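Local atomic coordinates of phage related exonuclease (Haemophilus somnus 129PT, PDB entry 3K93), a protein that probably acts as a metal-dependent DNA exonuclease of phage origin, cutting DNA with a fold of the PD-(D/E)XK nuclease superfamily. Residues 41-45 and 214-219; 97-102 and 144-150; 30-34 and 207-211; 71-75 and 110-114. One frame throughout, in Å; residues are numbered along the deposited sequence.

Contact 1 (41-45 and 214-219); sequences VREMA and YYDQLI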
loop_
_atom_site.group_PDB
_atom_site.type_symbol
_atom_site.label_atom_id
_atom_site.label_comp_id
_atom_site.label_asym_id
_atom_site.label_seq_id
_atom_site.Cartn_x
_atom_site.Cartn_y
_atom_site.Cartn_z
ATOM N N VAL A 41 -14.324 -13.767 3.904
ATOM C CA VAL A 41 -14.989 -15.045 4.148
ATOM C C VAL A 41 -14.090 -16.234 3.706
ATOM O O VAL A 41 -14.075 -17.284 4.328
ATOM C CB VAL A 41 -16.392 -15.107 3.438
ATOM C CG1 VAL A 41 -17.012 -16.539 3.573
ATOM C CG2 VAL A 41 -17.357 -13.975 4.043
ATOM N N ARG A 42 -13.313 -16.047 2.655
ATOM C CA ARG A 42 -12.350 -17.090 2.256
ATOM C C ARG A 42 -11.300 -17.328 3.329
ATOM O O ARG A 42 -10.866 -18.457 3.523
ATOM C CB ARG A 42 -11.626 -16.685 0.991
ATOM C CG ARG A 42 -12.448 -16.823 -0.257
ATOM C CD ARG A 42 -11.721 -16.078 -1.373
ATOM N NE ARG A 42 -12.633 -15.832 -2.440
ATOM C CZ ARG A 42 -12.561 -14.845 -3.294
ATOM N NH1 ARG A 42 -11.569 -13.966 -3.251
ATOM N NH2 ARG A 42 -13.487 -14.756 -4.234
ATOM N N GLU A 43 -10.863 -16.264 3.994
ATOM C CA GLU A 43 -9.880 -16.429 5.060
ATOM C C GLU A 43 -10.486 -17.211 6.222
ATOM O O GLU A 43 -9.808 -18.052 6.863
ATOM C CB GLU A 43 -9.371 -15.087 5.569
ATOM C CG GLU A 43 -8.549 -14.322 4.572
ATOM C CD GLU A 43 -8.037 -12.961 5.105
ATOM O OE1 GLU A 43 -8.628 -12.407 6.035
ATOM O OE2 GLU A 43 -7.051 -12.443 4.554
HETATM N N MSE A 44 -11.756 -16.943 6.489
HETATM C CA MSE A 44 -12.466 -17.649 7.544
HETATM C C MSE A 44 -12.629 -19.103 7.133
HETATM O O MSE A 44 -12.407 -19.981 7.951
HETATM C CB MSE A 44 -13.837 -16.999 7.823
HETATM C CG MSE A 44 -13.736 -15.558 8.393
HETATM SE SE MSE A 44 -15.448 -14.573 8.233
HETATM C CE MSE A 44 -14.816 -12.792 8.612
ATOM N N ALA A 45 -13.033 -19.366 5.880
ATOM C CA ALA A 45 -13.159 -20.746 5.402
ATOM C C ALA A 45 -11.813 -21.492 5.509
ATOM O O ALA A 45 -11.778 -22.611 5.974
ATOM C CB ALA A 45 -13.691 -20.790 3.977
ATOM N N TYR A 214 -22.236 -17.904 1.298
ATOM C CA TYR A 214 -21.000 -17.972 0.527
ATOM C C TYR A 214 -20.001 -18.948 1.169
ATOM O O TYR A 214 -19.461 -19.830 0.514
ATOM C CB TYR A 214 -20.385 -16.558 0.363
ATOM C CG TYR A 214 -19.137 -16.539 -0.467
ATOM C CD1 TYR A 214 -19.148 -16.915 -1.798
ATOM C CD2 TYR A 214 -17.938 -16.098 0.069
ATOM C CE1 TYR A 214 -17.972 -16.920 -2.557
ATOM C CE2 TYR A 214 -16.772 -16.074 -0.686
ATOM C CZ TYR A 214 -16.797 -16.500 -1.972
ATOM O OH TYR A 214 -15.638 -16.453 -2.665
ATOM N N TYR A 215 -19.792 -18.803 2.465
ATOM C CA TYR A 215 -18.953 -19.736 3.231
ATOM C C TYR A 215 -19.341 -21.202 2.980
ATOM O O TYR A 215 -18.470 -22.030 2.715
ATOM C CB TYR A 215 -19.053 -19.371 4.734
ATOM C CG TYR A 215 -18.376 -20.301 5.748
ATOM C CD1 TYR A 215 -19.024 -21.429 6.227
ATOM C CD2 TYR A 215 -17.088 -20.030 6.229
ATOM C CE1 TYR A 215 -18.399 -22.287 7.170
ATOM C CE2 TYR A 215 -16.465 -20.865 7.177
ATOM C CZ TYR A 215 -17.143 -21.980 7.653
ATOM O OH TYR A 215 -16.571 -22.795 8.576
ATOM N N ASP A 216 -20.633 -21.525 3.068
ATOM C CA ASP A 216 -21.087 -22.903 2.864
ATOM C C ASP A 216 -20.703 -23.449 1.471
ATOM O O ASP A 216 -20.355 -24.636 1.306
ATOM C CB ASP A 216 -22.616 -22.987 3.028
ATOM C CG ASP A 216 -23.079 -22.800 4.503
ATOM O OD1 ASP A 216 -22.252 -22.923 5.430
ATOM O OD2 ASP A 216 -24.281 -22.543 4.718
ATOM N N GLN A 217 -20.802 -22.577 0.477
ATOM C CA GLN A 217 -20.410 -22.885 -0.876
ATOM C C GLN A 217 -18.900 -23.156 -0.920
ATOM O O GLN A 217 -18.470 -24.060 -1.598
ATOM C CB GLN A 217 -20.834 -21.703 -1.789
ATOM C CG GLN A 217 -20.268 -21.653 -3.201
ATOM C CD GLN A 217 -20.637 -20.318 -3.922
ATOM O OE1 GLN A 217 -21.761 -19.799 -3.751
ATOM N NE2 GLN A 217 -19.683 -19.763 -4.706
ATOM N N LEU A 218 -18.106 -22.383 -0.175
ATOM C CA LEU A 218 -16.663 -22.601 -0.173
ATOM C C LEU A 218 -16.367 -23.964 0.453
ATOM O O LEU A 218 -15.584 -24.731 -0.110
ATOM C CB LEU A 218 -15.905 -21.488 0.560
ATOM C CG LEU A 218 -15.986 -20.082 -0.019
ATOM C CD1 LEU A 218 -15.163 -19.130 0.841
ATOM C CD2 LEU A 218 -15.546 -19.994 -1.528
ATOM N N ILE A 219 -16.995 -24.255 1.588
ATOM C CA ILE A 219 -16.824 -25.537 2.282
ATOM C C ILE A 219 -17.166 -26.716 1.359
ATOM O O ILE A 219 -16.434 -27.680 1.316
ATOM C CB ILE A 219 -17.689 -25.623 3.561
ATOM C CG1 ILE A 219 -17.254 -24.590 4.614
ATOM C CG2 ILE A 219 -17.647 -27.042 4.176
ATOM C CD1 ILE A 219 -15.768 -24.623 5.012
#
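V41 packs against Y214 and Y215 at once, through the same methyl. CG1, set anti to the backbone N (chi1 174°), approaches Y214 CD2 to 3.7 Å, and it also reaches CB of Y215. One turn on, A45 presents its backbone to the second tyrosine, with A45 CA 3.8 Å from Y215 CE2. L218 completes the apolar layer: its CD1 lies 3.8 Å from A45 CB and 3.7 Å from R42 CG, crossing the arginine chain at about a right angle.

Each helix thus contributes residues four apart, V41 and A45 against Y214 and L218. The local axes approach to 9.6 Å and cross at -47°, which is consistent with ridges-into-grooves packing of i/i+4 ridges between helices 35-50 and 198-221.

The polar part lies at one border. R42 runs extended from CG to NE, and NE donates to Y214 OH at 3.1 Å. That bond is bent, with an N-H...O angle of 139° and the oxygen tilted out of the guanidinium plane. Y214 OH is held more strongly by D126 of the second subunit, to which R42 adds a long, weak ion pair. F124 of that subunit packs on A45 and L218, while Y215 OH bonds to D48 within the chain.

Contact 2 (97-102 and 144-150); sequences GECDIY and YMWLWDC. With NA (sodium ion), chain B.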
loop_
_atom_site.group_PDB
_atom_site.type_symbol
_atom_site.label_atom_id
_atom_site.label_comp_id
_atom_site.label_asym_id
_atom_site.label_seq_id
_atom_site.Cartn_x
_atom_site.Cartn_y
_atom_site.Cartn_z
ATOM N N GLY A 97 -19.147 -12.678 20.238
ATOM C CA GLY A 97 -18.443 -11.547 20.766
ATOM C C GLY A 97 -18.105 -11.713 22.228
ATOM O O GLY A 97 -18.823 -12.381 22.960
ATOM N N GLU A 98 -16.993 -11.115 22.625
ATOM C CA GLU A 98 -16.606 -10.985 24.001
ATOM C C GLU A 98 -16.217 -9.540 24.189
ATOM O O GLU A 98 -15.191 -9.147 23.738
ATOM C CB GLU A 98 -15.408 -11.874 24.305
ATOM C CG GLU A 98 -14.904 -11.692 25.727
ATOM C CD GLU A 98 -13.762 -12.596 26.083
ATOM O OE1 GLU A 98 -13.878 -13.811 25.913
ATOM O OE2 GLU A 98 -12.736 -12.064 26.530
ATOM N N CYS A 99 -17.059 -8.749 24.833
ATOM C CA CYS A 99 -16.792 -7.340 25.064
ATOM C C CYS A 99 -15.832 -7.204 26.226
ATOM O O CYS A 99 -15.568 -8.184 26.937
ATOM C CB CYS A 99 -18.091 -6.573 25.317
ATOM S SG CYS A 99 -18.954 -6.982 26.855
ATOM N N ASP A 100 -15.263 -6.011 26.381
ATOM C CA ASP A 100 -14.342 -5.726 27.485
ATOM C C ASP A 100 -15.113 -5.479 28.754
ATOM O O ASP A 100 -14.857 -6.126 29.773
ATOM C CB ASP A 100 -13.488 -4.491 27.194
ATOM C CG ASP A 100 -12.527 -4.701 26.025
ATOM O OD1 ASP A 100 -12.049 -5.863 25.899
ATOM O OD2 ASP A 100 -12.273 -3.721 25.222
ATOM N N ILE A 101 -16.039 -4.521 28.703
ATOM C CA ILE A 101 -16.814 -4.106 29.875
ATOM C C ILE A 101 -18.301 -4.034 29.554
ATOM O O ILE A 101 -18.702 -3.478 28.537
ATOM C CB ILE A 101 -16.359 -2.734 30.392
ATOM C CG1 ILE A 101 -14.812 -2.648 30.443
ATOM C CG2 ILE A 101 -16.971 -2.452 31.771
ATOM C CD1 ILE A 101 -14.232 -1.267 30.802
ATOM N N TYR A 102 -19.110 -4.622 30.430
ATOM C CA TYR A 102 -20.565 -4.565 30.344
ATOM C C TYR A 102 -21.042 -3.871 31.604
ATOM O O TYR A 102 -20.674 -4.288 32.679
ATOM C CB TYR A 102 -21.145 -5.987 30.276
ATOM C CG TYR A 102 -22.652 -6.098 30.425
ATOM C CD1 TYR A 102 -23.512 -5.241 29.750
ATOM C CD2 TYR A 102 -23.227 -7.118 31.206
ATOM C CE1 TYR A 102 -24.912 -5.366 29.864
ATOM C CE2 TYR A 102 -24.644 -7.251 31.315
ATOM C CZ TYR A 102 -25.458 -6.362 30.644
ATOM O OH TYR A 102 -26.816 -6.455 30.737
ATOM N N TYR A 144 -21.801 -5.954 19.773
ATOM C CA TYR A 144 -21.868 -6.179 21.222
ATOM C C TYR A 144 -23.187 -5.704 21.828
ATOM O O TYR A 144 -23.711 -6.327 22.763
ATOM C CB TYR A 144 -20.720 -5.488 21.954
ATOM C CG TYR A 144 -19.307 -5.982 21.644
ATOM C CD1 TYR A 144 -19.046 -7.313 21.415
ATOM C CD2 TYR A 144 -18.225 -5.105 21.666
ATOM C CE1 TYR A 144 -17.783 -7.776 21.165
ATOM C CE2 TYR A 144 -16.924 -5.564 21.404
ATOM C CZ TYR A 144 -16.719 -6.912 21.162
ATOM O OH TYR A 144 -15.467 -7.422 20.893
HETATM N N MSE A 145 -23.713 -4.577 21.361
HETATM C CA MSE A 145 -24.962 -4.066 21.910
HETATM C C MSE A 145 -26.104 -5.050 21.615
HETATM O O MSE A 145 -27.034 -5.207 22.410
HETATM C CB MSE A 145 -25.290 -2.673 21.365
HETATM C CG MSE A 145 -24.460 -1.582 21.978
HETATM SE SE MSE A 145 -24.985 0.192 21.438
HETATM C CE MSE A 145 -23.988 0.411 19.762
ATOM N N TRP A 146 -26.021 -5.708 20.469
ATOM C CA TRP A 146 -27.001 -6.719 20.076
ATOM C C TRP A 146 -26.910 -7.918 21.021
ATOM O O TRP A 146 -27.891 -8.301 21.601
ATOM C CB TRP A 146 -26.737 -7.165 18.650
ATOM C CG TRP A 146 -27.736 -8.040 18.114
ATOM C CD1 TRP A 146 -29.009 -8.271 18.604
ATOM C CD2 TRP A 146 -27.615 -8.817 16.944
ATOM N NE1 TRP A 146 -29.663 -9.149 17.801
ATOM C CE2 TRP A 146 -28.831 -9.507 16.773
ATOM C CE3 TRP A 146 -26.588 -9.008 16.015
ATOM C CZ2 TRP A 146 -29.051 -10.352 15.711
ATOM C CZ3 TRP A 146 -26.804 -9.832 14.968
ATOM C CH2 TRP A 146 -28.022 -10.509 14.814
ATOM N N LEU A 147 -25.697 -8.422 21.230
ATOM C CA LEU A 147 -25.483 -9.585 22.064
ATOM C C LEU A 147 -25.759 -9.340 23.523
ATOM O O LEU A 147 -26.120 -10.274 24.225
ATOM C CB LEU A 147 -24.053 -10.111 21.906
ATOM C CG LEU A 147 -23.702 -10.810 20.609
ATOM C CD1 LEU A 147 -22.194 -10.956 20.478
ATOM C CD2 LEU A 147 -24.371 -12.201 20.535
ATOM N N TRP A 148 -25.596 -8.099 23.986
ATOM C CA TRP A 148 -25.743 -7.747 25.414
ATOM C C TRP A 148 -26.967 -6.888 25.703
ATOM O O TRP A 148 -27.125 -6.430 26.812
ATOM C CB TRP A 148 -24.462 -7.051 25.937
ATOM C CG TRP A 148 -23.529 -7.976 26.585
ATOM C CD1 TRP A 148 -23.532 -8.332 27.894
ATOM C CD2 TRP A 148 -22.455 -8.707 25.970
ATOM N NE1 TRP A 148 -22.524 -9.222 28.140
ATOM C CE2 TRP A 148 -21.852 -9.478 26.978
ATOM C CE3 TRP A 148 -21.942 -8.773 24.666
ATOM C CZ2 TRP A 148 -20.769 -10.318 26.733
ATOM C CZ3 TRP A 148 -20.863 -9.601 24.425
ATOM C CH2 TRP A 148 -20.296 -10.373 25.450
ATOM N N ASP A 149 -27.850 -6.710 24.720
ATOM C CA ASP A 149 -29.100 -5.941 24.898
ATOM C C ASP A 149 -28.857 -4.563 25.496
ATOM O O ASP A 149 -29.501 -4.199 26.467
ATOM C CB ASP A 149 -30.122 -6.706 25.761
ATOM C CG ASP A 149 -30.746 -7.903 25.037
ATOM O OD1 ASP A 149 -31.069 -7.818 23.830
ATOM O OD2 ASP A 149 -30.949 -8.939 25.694
ATOM N N CYS A 150 -27.922 -3.816 24.910
ATOM C CA CYS A 150 -27.548 -2.485 25.391
ATOM C C CYS A 150 -27.974 -1.412 24.422
ATOM O O CYS A 150 -28.133 -1.643 23.220
ATOM C CB CYS A 150 -26.021 -2.378 25.589
ATOM S SG CYS A 150 -25.385 -3.279 27.036
HETATM NA NA NA B . -10.827 -3.733 23.264
HETATM O O HOH W 1 -9.429 -5.137 25.021
HETATM O O HOH W 2 -28.305 -4.662 29.104
HETATM O O HOH W 3 -12.319 -5.337 21.805
HETATM O O HOH W 4 -9.368 -3.962 21.471
#
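C99 sits between two aromatic rings of segment 144-150, and here the packing is tight. Its SG, turned between the backbone N and the carbonyl carbon (chi1 67°), stands over the six-membered ring of W148, 3.7 Å from the centroid and 7° off the normal. The CB of C99 lies over the centre of the Y144 ring instead, a CH-pi contact at 3.9 Å from that centroid. G97 runs close beside both aromatics, its CA at the edge of Y144 and its O 3.5 Å from W148 CH2. Farther along, W148 turns the edge of its five-membered ring onto the face of Y102, planes at 51°, with W148 CD1 3.5 Å from Y102 CG.

The Y102 end is the more open side, partly exposed and watered, though its contacts are no longer. C150 SG touches the edge of that ring, 3.5 Å from CE1, and a water links Y102 OH to D149 O, the residue that closes helix 137-148 in a Schellman motif. Away from the helix, D100 OD2 binds the sodium ion at 2.4 Å.

R90 meets W148 in a cation-pi contact. Strand 108-114 lies alongside, its I109 touching C99 and W148, while strand 95-97 reaches L147 through I95.

Contact 3 (30-34 and 207-211); sequences AGKLT and RVSAA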
loop_
_atom_site.group_PDB
_atom_site.type_symbol
_atom_site.label_atom_id
_atom_site.label_comp_id
_atom_site.label_asym_id
_atom_site.label_seq_id
_atom_site.Cartn_x
_atom_site.Cartn_y
_atom_site.Cartn_z
ATOM N N ALA A 30 -30.368 -7.550 -3.093
ATOM C CA ALA A 30 -30.298 -8.966 -3.478
ATOM C C ALA A 30 -29.343 -9.768 -2.586
ATOM O O ALA A 30 -29.205 -10.976 -2.741
ATOM C CB ALA A 30 -29.864 -9.101 -4.982
ATOM N N GLY A 31 -28.660 -9.101 -1.659
ATOM C CA GLY A 31 -27.713 -9.773 -0.764
ATOM C C GLY A 31 -26.409 -10.198 -1.415
ATOM O O GLY A 31 -25.778 -11.155 -0.960
ATOM N N LYS A 32 -25.984 -9.499 -2.471
ATOM C CA LYS A 32 -24.682 -9.817 -3.086
ATOM C C LYS A 32 -23.587 -9.294 -2.180
ATOM O O LYS A 32 -23.708 -8.201 -1.621
ATOM C CB LYS A 32 -24.530 -9.169 -4.463
ATOM C CG LYS A 32 -25.704 -9.446 -5.416
ATOM C CD LYS A 32 -25.325 -10.388 -6.483
ATOM C CE LYS A 32 -26.508 -10.780 -7.285
ATOM N NZ LYS A 32 -26.077 -11.913 -8.117
ATOM N N LEU A 33 -22.520 -10.054 -2.060
ATOM C CA LEU A 33 -21.382 -9.663 -1.237
ATOM C C LEU A 33 -20.375 -8.835 -2.036
ATOM O O LEU A 33 -20.204 -9.056 -3.217
ATOM C CB LEU A 33 -20.669 -10.914 -0.725
ATOM C CG LEU A 33 -21.374 -11.803 0.310
ATOM C CD1 LEU A 33 -20.560 -13.047 0.493
ATOM C CD2 LEU A 33 -21.520 -11.094 1.609
ATOM N N THR A 34 -19.672 -7.918 -1.382
ATOM C CA THR A 34 -18.594 -7.173 -2.032
ATOM C C THR A 34 -17.394 -8.081 -2.171
ATOM O O THR A 34 -17.301 -9.103 -1.476
ATOM C CB THR A 34 -18.168 -5.977 -1.170
ATOM O OG1 THR A 34 -17.757 -6.462 0.114
ATOM C CG2 THR A 34 -19.354 -4.963 -0.987
ATOM N N ARG A 207 -25.948 -9.029 5.991
ATOM C CA ARG A 207 -24.596 -9.253 5.511
ATOM C C ARG A 207 -23.988 -10.574 6.026
ATOM O O ARG A 207 -23.316 -11.277 5.262
ATOM C CB ARG A 207 -23.660 -8.107 5.921
ATOM C CG ARG A 207 -24.015 -6.666 5.423
ATOM C CD ARG A 207 -24.762 -6.608 4.084
ATOM N NE ARG A 207 -23.904 -6.972 2.994
ATOM C CZ ARG A 207 -24.282 -7.300 1.755
ATOM N NH1 ARG A 207 -25.554 -7.333 1.366
ATOM N NH2 ARG A 207 -23.330 -7.611 0.891
ATOM N N VAL A 208 -24.202 -10.895 7.305
ATOM C CA VAL A 208 -23.678 -12.141 7.846
ATOM C C VAL A 208 -24.389 -13.344 7.189
ATOM O O VAL A 208 -23.763 -14.329 6.846
ATOM C CB VAL A 208 -23.785 -12.203 9.337
ATOM C CG1 VAL A 208 -23.565 -13.650 9.854
ATOM C CG2 VAL A 208 -22.798 -11.212 9.983
ATOM N N SER A 209 -25.682 -13.224 6.977
ATOM C CA SER A 209 -26.441 -14.277 6.348
ATOM C C SER A 209 -25.952 -14.551 4.923
ATOM O O SER A 209 -25.814 -15.701 4.535
ATOM C CB SER A 209 -27.895 -13.885 6.319
ATOM O OG SER A 209 -28.621 -14.907 5.697
ATOM N N ALA A 210 -25.653 -13.502 4.171
ATOM C CA ALA A 210 -25.095 -13.670 2.846
ATOM C C ALA A 210 -23.683 -14.305 2.962
ATOM O O ALA A 210 -23.352 -15.245 2.211
ATOM C CB ALA A 210 -25.035 -12.332 2.117
ATOM N N ALA A 211 -22.886 -13.841 3.925
ATOM C CA ALA A 211 -21.559 -14.427 4.171
ATOM C C ALA A 211 -21.618 -15.916 4.496
ATOM O O ALA A 211 -20.782 -16.668 4.025
ATOM C CB ALA A 211 -20.780 -13.647 5.296
HETATM O O HOH W 5 -20.727 -7.571 1.683
#
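R207 directs its guanidinium at the backbone of K32. The chain folds at chi2 (-30°) and chi3, a bend that lets NH2 meet K32 O at the edge of the guanidinium. This bond is short and straight, 2.6 Å with an N-H...O angle of 171°. The oxygen lies in the guanidinium plane, yet the donor stands above the carbonyl plane, 36° out of it. NH2 is gripped a second time by a water at 2.7 Å, also at the edge of the guanidinium, and this water accepts from T34 N as well. NH1, by contrast, is buried with no partner in the model.

The loop served by R207 joins two helices. G31, at positive phi, ends helix 25-29 in a Schellman motif, and T34 is the N-cap of helix 35-50, its OG1 bonding to A37 N. The arginine thus joins helix 198-221 to this connector by one direct hydrogen bond and one link through water.

A210 aims its CB at the loop between G31 and L33. It touches G31 O at 3.4 Å, and L33 CD2 at 3.8 Å. Both methyls of L33 reach the helix surface, CD1 nearing A210 O and CD2 lying 3.8 Å from A211 N. I18, I19 and P22 pack against R207.

Contact 4 (71-75 and 110-114); sequences AIKLS and IDTKC. With NA (sodium ion), chain B.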
loop_
_atom_site.group_PDB
_atom_site.type_symbol
_atom_site.label_atom_id
_atom_site.label_comp_id
_atom_site.label_asym_id
_atom_site.label_seq_id
_atom_site.Cartn_x
_atom_site.Cartn_y
_atom_site.Cartn_z
ATOM N N ALA A 71 -6.189 -0.473 31.242
ATOM C CA ALA A 71 -7.167 0.241 30.426
ATOM C C ALA A 71 -8.525 0.260 31.132
ATOM O O ALA A 71 -9.173 1.307 31.204
ATOM C CB ALA A 71 -7.307 -0.389 29.017
ATOM N N ILE A 72 -8.944 -0.899 31.644
ATOM C CA ILE A 72 -10.240 -1.023 32.289
ATOM C C ILE A 72 -10.305 -0.174 33.554
ATOM O O ILE A 72 -11.327 0.444 33.820
ATOM C CB ILE A 72 -10.601 -2.485 32.552
ATOM C CG1 ILE A 72 -10.931 -3.154 31.212
ATOM C CG2 ILE A 72 -11.802 -2.595 33.523
ATOM C CD1 ILE A 72 -11.103 -4.645 31.306
ATOM N N LYS A 73 -9.200 -0.098 34.294
ATOM C CA LYS A 73 -9.127 0.783 35.459
ATOM C C LYS A 73 -9.279 2.236 35.045
ATOM O O LYS A 73 -9.998 2.963 35.687
ATOM C CB LYS A 73 -7.839 0.573 36.291
ATOM C CG LYS A 73 -7.934 -0.608 37.329
ATOM N N LEU A 74 -8.645 2.663 33.969
ATOM C CA LEU A 74 -8.799 4.062 33.523
ATOM C C LEU A 74 -10.257 4.345 33.062
ATOM O O LEU A 74 -10.829 5.421 33.329
ATOM C CB LEU A 74 -7.804 4.387 32.409
ATOM C CG LEU A 74 -7.797 5.821 31.842
ATOM C CD1 LEU A 74 -7.636 6.898 32.937
ATOM C CD2 LEU A 74 -6.712 5.997 30.774
ATOM N N SER A 75 -10.842 3.373 32.380
ATOM C CA SER A 75 -12.250 3.463 31.972
ATOM C C SER A 75 -13.123 3.673 33.173
ATOM O O SER A 75 -14.021 4.487 33.125
ATOM C CB SER A 75 -12.693 2.210 31.207
ATOM O OG SER A 75 -12.079 2.163 29.939
ATOM N N ILE A 110 -18.544 -0.829 27.200
ATOM C CA ILE A 110 -17.328 -0.072 27.004
ATOM C C ILE A 110 -16.310 -0.968 26.389
ATOM O O ILE A 110 -16.232 -2.132 26.753
ATOM C CB ILE A 110 -16.780 0.508 28.304
ATOM C CG1 ILE A 110 -17.784 1.479 28.910
ATOM C CG2 ILE A 110 -15.474 1.279 28.026
ATOM C CD1 ILE A 110 -17.565 1.735 30.433
ATOM N N ASP A 111 -15.555 -0.427 25.445
ATOM C CA ASP A 111 -14.453 -1.110 24.814
ATOM C C ASP A 111 -13.179 -0.228 24.874
ATOM O O ASP A 111 -13.211 0.959 24.520
ATOM C CB ASP A 111 -14.788 -1.429 23.350
ATOM C CG ASP A 111 -13.926 -2.562 22.796
ATOM O OD1 ASP A 111 -12.758 -2.291 22.424
ATOM O OD2 ASP A 111 -14.374 -3.744 22.777
ATOM N N THR A 112 -12.075 -0.815 25.321
ATOM C CA THR A 112 -10.817 -0.124 25.411
ATOM C C THR A 112 -9.948 -0.450 24.175
ATOM O O THR A 112 -9.810 -1.616 23.795
ATOM C CB THR A 112 -10.053 -0.550 26.672
ATOM O OG1 THR A 112 -9.842 -1.967 26.646
ATOM C CG2 THR A 112 -10.793 -0.150 27.945
ATOM N N LYS A 113 -9.374 0.575 23.558
ATOM C CA LYS A 113 -8.456 0.415 22.448
ATOM C C LYS A 113 -7.131 1.074 22.860
ATOM O O LYS A 113 -7.059 2.295 22.992
ATOM C CB LYS A 113 -9.018 1.106 21.201
ATOM C CG LYS A 113 -10.482 0.691 20.863
ATOM C CD LYS A 113 -10.561 -0.734 20.377
ATOM C CE LYS A 113 -11.972 -1.043 19.902
ATOM N NZ LYS A 113 -12.154 -2.473 19.611
ATOM N N CYS A 114 -6.097 0.245 23.050
ATOM C CA CYS A 114 -4.790 0.704 23.531
ATOM C C CYS A 114 -3.928 1.095 22.362
ATOM O O CYS A 114 -3.324 0.252 21.746
ATOM C CB CYS A 114 -4.095 -0.419 24.329
ATOM S SG CYS A 114 -4.891 -0.686 25.918
HETATM NA NA NA B . -10.827 -3.733 23.264
HETATM O O HOH W 3 -12.319 -5.337 21.805
HETATM O O HOH W 1 -9.429 -5.137 25.021
HETATM O O HOH W 4 -9.368 -3.962 21.471
#
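T112 meets A71 and S75 through a rotamer that sends its two branches different ways. At chi1 58° CG2 is anti to the carbonyl carbon and faces the helix, where it lies 3.3 Å from S75 OG. OG1 occupies the place between backbone N and carbonyl carbon. S75 in turn has chi1 -70°, which carries OG toward the strand. That hydroxyl also approaches I110 CG2, at 4.0 Å, while its hydrogen bond goes to D156 on strand 152-158. A71 and T112 have the nearest CA atoms, and A71 CB is 3.6 Å from T112 CB, with C114 SG 3.9 Å away on the same A71 methyl. Small residues thus let helix 68-79 rest on strand 108-114, the short axes 8.8 Å apart at 127°.

The strand's other side is polar. D111 and K113 point away from the helix, and K113 NZ pairs with D111 OD1 in a salt bridge at 2.9 Å, whose hydrogen bond is weak. Sodium is bound by D111 OD1, by T112 O at 2.4 Å, by D100 and by three waters. An aspartate and a lysine two residues apart at a metal, with D100 as a further acidic ligand, fit the PD-(D/E)XK nuclease motif; the sodium site is probably where a catalytic divalent metal would bind.

Overall arrangement
Contacts 3 and 1 share helix 198-221 and lie with centres 12 Å apart, touching where L33 meets Y214 and V41 meets A211. Contacts 2 and 4 form a second cluster, centres 14 Å apart, joined through neighbouring strands 101-103 and 108-114 and through the sodium ion. Contacts 1 and 4 are 33 Å apart between centres, on opposite sides of the chain's centre. Contacts 3 and 1 tie residues near the two chain ends together and interleave along the sequence, as do contacts 4 and 2 between them. Helices 35-50 and 198-221, which meet a second subunit at contact 1, thus pair to one side of the metal-binding part, whose segments lie between them in sequence.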